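PDB 5MPT: citrinin polyketide synthase from Monascus purpureus, which builds the keto-aldehyde precursor of the mycotoxin citrinin from malonyl-CoA units as a multidomain non-reducing polyketide synthase, represented here by its C-methyltransferase domain. Local coordinates for residues Gln36-Ser48 and Glu127-His139. Sequence-based numbering, arbitrary orientation.
Sequences QLGTYYNEVMPRS and ELLHDEPLHAAEH. With EDO (1,2-ethanediol), chain C.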
# COMPACT_ATOMS: atom_id res chain seq x y z
N GLN A 36 4.86 5.92 -16.10
CA GLN A 36 4.99 7.34 -15.78
C GLN A 36 5.36 7.58 -14.32
O GLN A 36 5.04 8.64 -13.76
CB GLN A 36 3.71 8.09 -16.15
CG GLN A 36 3.34 7.96 -17.63
CD GLN A 36 4.51 8.30 -18.56
OE1 GLN A 36 4.99 9.42 -18.57
NE2 GLN A 36 5.00 7.30 -19.33
N LEU A 37 6.09 6.64 -13.72
CA LEU A 37 6.68 6.76 -12.40
C LEU A 37 8.17 7.08 -12.43
O LEU A 37 8.80 7.19 -11.38
CB LEU A 37 6.44 5.44 -11.62
CG LEU A 37 6.44 5.56 -10.09
CD1 LEU A 37 5.27 6.40 -9.61
CD2 LEU A 37 6.42 4.13 -9.52
N GLY A 38 8.77 7.26 -13.61
CA GLY A 38 10.22 7.40 -13.62
C GLY A 38 10.78 8.73 -13.15
O GLY A 38 12.00 8.84 -13.01
N THR A 39 9.95 9.70 -12.80
CA THR A 39 10.45 10.90 -12.13
C THR A 39 9.89 11.02 -10.73
O THR A 39 10.06 12.07 -10.11
CB THR A 39 10.09 12.16 -12.90
OG1 THR A 39 8.67 12.23 -13.05
CG2 THR A 39 10.74 12.15 -14.27
N TYR A 40 9.24 9.98 -10.22
CA TYR A 40 8.46 10.15 -9.00
C TYR A 40 9.34 10.42 -7.79
O TYR A 40 9.06 11.34 -7.00
CB TYR A 40 7.59 8.91 -8.77
CG TYR A 40 6.44 9.11 -7.78
CD1 TYR A 40 5.24 9.69 -8.20
CD2 TYR A 40 6.52 8.66 -6.47
CE1 TYR A 40 4.19 9.87 -7.32
CE2 TYR A 40 5.44 8.83 -5.59
CZ TYR A 40 4.28 9.39 -6.04
OH TYR A 40 3.22 9.55 -5.20
N TYR A 41 10.39 9.62 -7.59
CA TYR A 41 11.20 9.80 -6.38
C TYR A 41 11.90 11.15 -6.38
O TYR A 41 11.90 11.86 -5.36
CB TYR A 41 12.23 8.67 -6.28
CG TYR A 41 13.08 8.69 -5.03
CD1 TYR A 41 12.62 8.14 -3.84
CD2 TYR A 41 14.34 9.27 -5.03
CE1 TYR A 41 13.39 8.16 -2.69
CE2 TYR A 41 15.11 9.31 -3.88
CZ TYR A 41 14.63 8.75 -2.71
OH TYR A 41 15.41 8.78 -1.58
N ASN A 42 12.48 11.54 -7.50
CA ASN A 42 13.29 12.75 -7.52
C ASN A 42 12.52 14.02 -7.83
O ASN A 42 12.99 15.10 -7.48
CB ASN A 42 14.42 12.59 -8.54
CG ASN A 42 15.47 11.61 -8.07
OD1 ASN A 42 15.83 11.58 -6.89
ND2 ASN A 42 15.98 10.79 -8.99
N GLU A 43 11.37 13.93 -8.49
CA GLU A 43 10.67 15.15 -8.90
C GLU A 43 9.28 15.34 -8.31
O GLU A 43 8.86 16.48 -8.13
CB GLU A 43 10.57 15.22 -10.43
CG GLU A 43 11.90 15.34 -11.15
CD GLU A 43 11.73 15.53 -12.66
OE1 GLU A 43 10.66 16.05 -13.10
OE2 GLU A 43 12.66 15.17 -13.41
N VAL A 44 8.54 14.28 -8.02
CA VAL A 44 7.18 14.40 -7.53
C VAL A 44 7.16 14.35 -6.02
O VAL A 44 6.59 15.23 -5.38
CB VAL A 44 6.29 13.29 -8.15
CG1 VAL A 44 4.84 13.59 -7.88
CG2 VAL A 44 6.48 13.25 -9.65
N MET A 45 7.86 13.38 -5.44
CA MET A 45 7.81 13.19 -3.99
C MET A 45 8.33 14.38 -3.19
O MET A 45 7.74 14.67 -2.14
CB MET A 45 8.56 11.91 -3.59
CG MET A 45 7.76 10.65 -3.78
SD MET A 45 8.66 9.10 -3.41
CE MET A 45 9.32 9.59 -1.78
N PRO A 46 9.39 15.08 -3.59
CA PRO A 46 9.75 16.29 -2.83
C PRO A 46 8.64 17.31 -2.81
O PRO A 46 8.48 18.02 -1.81
CB PRO A 46 11.01 16.79 -3.55
CG PRO A 46 11.59 15.51 -4.16
CD PRO A 46 10.40 14.73 -4.60
N ARG A 47 7.79 17.32 -3.84
CA ARG A 47 6.73 18.32 -3.88
C ARG A 47 5.58 17.89 -2.98
O ARG A 47 5.00 18.71 -2.27
CB ARG A 47 6.24 18.55 -5.30
CG ARG A 47 7.32 19.11 -6.19
CD ARG A 47 6.84 19.33 -7.62
NE ARG A 47 5.91 20.45 -7.71
CZ ARG A 47 5.39 20.90 -8.85
NH1 ARG A 47 5.70 20.33 -10.01
NH2 ARG A 47 4.56 21.95 -8.81
N SER A 48 5.25 16.60 -2.98
CA SER A 48 4.21 16.16 -2.06
C SER A 48 4.68 16.24 -0.61
O SER A 48 3.89 16.56 0.28
CB SER A 48 3.75 14.74 -2.43
OG SER A 48 4.79 13.79 -2.37
N GLU A 127 -0.52 23.99 -8.21
CA GLU A 127 0.61 23.83 -9.10
C GLU A 127 0.95 22.36 -9.29
O GLU A 127 1.24 21.93 -10.40
CB GLU A 127 1.83 24.58 -8.56
CG GLU A 127 1.72 26.10 -8.67
CD GLU A 127 2.91 26.82 -8.03
OE1 GLU A 127 3.78 26.15 -7.43
OE2 GLU A 127 2.98 28.05 -8.16
N LEU A 128 0.91 21.58 -8.21
CA LEU A 128 1.24 20.17 -8.30
C LEU A 128 0.21 19.43 -9.13
O LEU A 128 0.56 18.56 -9.92
CB LEU A 128 1.33 19.61 -6.88
CG LEU A 128 1.88 18.21 -6.72
CD1 LEU A 128 3.23 17.99 -7.38
CD2 LEU A 128 1.97 17.91 -5.22
N LEU A 129 -1.08 19.76 -8.97
CA LEU A 129 -2.10 19.12 -9.80
C LEU A 129 -1.92 19.47 -11.27
O LEU A 129 -2.12 18.62 -12.15
CB LEU A 129 -3.48 19.53 -9.31
CG LEU A 129 -3.94 19.04 -7.94
CD1 LEU A 129 -5.32 19.55 -7.73
CD2 LEU A 129 -3.90 17.51 -7.86
N HIS A 130 -1.58 20.71 -11.56
CA HIS A 130 -1.39 21.11 -12.95
C HIS A 130 -0.12 20.49 -13.53
O HIS A 130 -0.11 20.03 -14.68
CB HIS A 130 -1.37 22.64 -13.03
CG HIS A 130 -1.01 23.16 -14.38
ND1 HIS A 130 0.30 23.32 -14.78
CD2 HIS A 130 -1.78 23.54 -15.43
CE1 HIS A 130 0.32 23.77 -16.03
NE2 HIS A 130 -0.92 23.91 -16.44
N ASP A 131 0.94 20.40 -12.72
CA ASP A 131 2.23 19.92 -13.23
C ASP A 131 2.32 18.40 -13.33
O ASP A 131 3.09 17.89 -14.16
CB ASP A 131 3.34 20.40 -12.31
CG ASP A 131 3.59 21.89 -12.43
OD1 ASP A 131 3.00 22.53 -13.33
OD2 ASP A 131 4.39 22.39 -11.63
N GLU A 132 1.62 17.69 -12.46
CA GLU A 132 1.74 16.24 -12.33
C GLU A 132 0.36 15.61 -12.27
O GLU A 132 0.01 14.92 -11.30
CB GLU A 132 2.58 15.89 -11.11
CG GLU A 132 4.01 16.35 -11.22
CD GLU A 132 4.79 15.58 -12.25
OE1 GLU A 132 4.29 14.54 -12.74
OE2 GLU A 132 5.92 16.01 -12.56
N PRO A 133 -0.45 15.79 -13.33
CA PRO A 133 -1.84 15.31 -13.27
C PRO A 133 -1.99 13.80 -13.11
O PRO A 133 -3.02 13.34 -12.61
CB PRO A 133 -2.43 15.79 -14.61
CG PRO A 133 -1.23 15.93 -15.53
CD PRO A 133 -0.11 16.40 -14.64
N LEU A 134 -1.03 12.99 -13.56
CA LEU A 134 -1.19 11.56 -13.40
C LEU A 134 -1.12 11.14 -11.95
O LEU A 134 -1.66 10.09 -11.59
CB LEU A 134 -0.12 10.81 -14.20
CG LEU A 134 -0.11 11.13 -15.68
CD1 LEU A 134 1.01 10.36 -16.28
CD2 LEU A 134 -1.42 10.75 -16.34
N HIS A 135 -0.48 11.96 -11.10
CA HIS A 135 -0.33 11.65 -9.68
C HIS A 135 -1.27 12.49 -8.85
O HIS A 135 -1.05 12.65 -7.64
CB HIS A 135 1.12 11.86 -9.25
CG HIS A 135 2.11 11.31 -10.23
ND1 HIS A 135 2.29 9.96 -10.38
CD2 HIS A 135 2.90 11.92 -11.14
CE1 HIS A 135 3.18 9.75 -11.34
NE2 HIS A 135 3.56 10.92 -11.83
N ALA A 136 -2.37 12.96 -9.45
CA ALA A 136 -3.24 13.89 -8.76
C ALA A 136 -3.87 13.28 -7.52
O ALA A 136 -4.04 13.99 -6.51
CB ALA A 136 -4.34 14.39 -9.70
N ALA A 137 -4.25 12.00 -7.57
CA ALA A 137 -5.12 11.46 -6.54
C ALA A 137 -4.49 11.55 -5.16
O ALA A 137 -5.16 11.94 -4.20
CB ALA A 137 -5.51 10.01 -6.88
N GLU A 138 -3.22 11.17 -5.01
CA GLU A 138 -2.60 11.17 -3.70
C GLU A 138 -2.33 12.58 -3.21
O GLU A 138 -2.24 12.81 -2.00
CB GLU A 138 -1.28 10.40 -3.69
CG GLU A 138 -0.25 10.87 -4.69
CD GLU A 138 -0.22 9.98 -5.91
OE1 GLU A 138 -1.33 9.68 -6.43
OE2 GLU A 138 0.90 9.64 -6.33
N HIS A 139 -2.19 13.52 -4.13
CA HIS A 139 -2.01 14.92 -3.73
C HIS A 139 -3.31 15.53 -3.25
O HIS A 139 -3.33 16.28 -2.27
CB HIS A 139 -1.40 15.66 -4.92
CG HIS A 139 -0.07 15.11 -5.29
ND1 HIS A 139 0.41 15.10 -6.59
CD2 HIS A 139 0.85 14.47 -4.54
CE1 HIS A 139 1.60 14.52 -6.60
NE2 HIS A 139 1.88 14.11 -5.38
C1 EDO C . 6.03 11.32 -15.76
O1 EDO C . 7.39 11.64 -15.49
C2 EDO C . 5.13 12.14 -14.84
O2 EDO C . 5.72 12.19 -13.53
O HOH W 1 8.21 14.77 -13.30
O HOH W 2 3.87 12.44 -4.47
O HOH W 3 6.96 17.86 -10.77
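Tyr40 packs against His135 edge-to-face: the ring centroids lie 5.0 Å apart with planes at 62°, and Tyr40 CD1 sits over one imidazole face. With Tyr40 CG anti to the backbone N (chi1 -163°), the ring reaches past His135 and its hydroxyl donates to Glu138 OE2 at 2.6 Å, on the anti lone pair. Ser180 holds Glu138 OE1, and Trp322 also bonds Tyr40 OH. Val44 CG1 meets the His139 ring edge, 3.6 Å from CE1; a water joins His139 NE2, Ser48 OG and Tyr40 OH.

Against this buried cluster, the Arg47-Asp131 side is more exposed and watery. Arg47 NH1 and NH2 both lie 2.9 Å from Asp131 OD2, their bonds clearly bent. Buried Leu128 spans both sides, CD1 over the guanidinium, CD2 toward Ser48 N. One water joins Glu132 OE2 to Arg47 NH1, another to Thr39 OG1 and Glu43 OE1; ethanediol O1 donates to Thr39 OG1, and O2 bonds Glu132 OE1 and His135 NE2.

Helices 40-48 and 127-131 run at 155°, axes 11.2 Å apart, with side chains meeting between. Helix 40-62, in the helix-turn-helix family region, thus starts against the turn joining helices 121-131 and 136-146, the Glu138 side chain about 9 Å from that of Tyr177 in the methyltransferase active site.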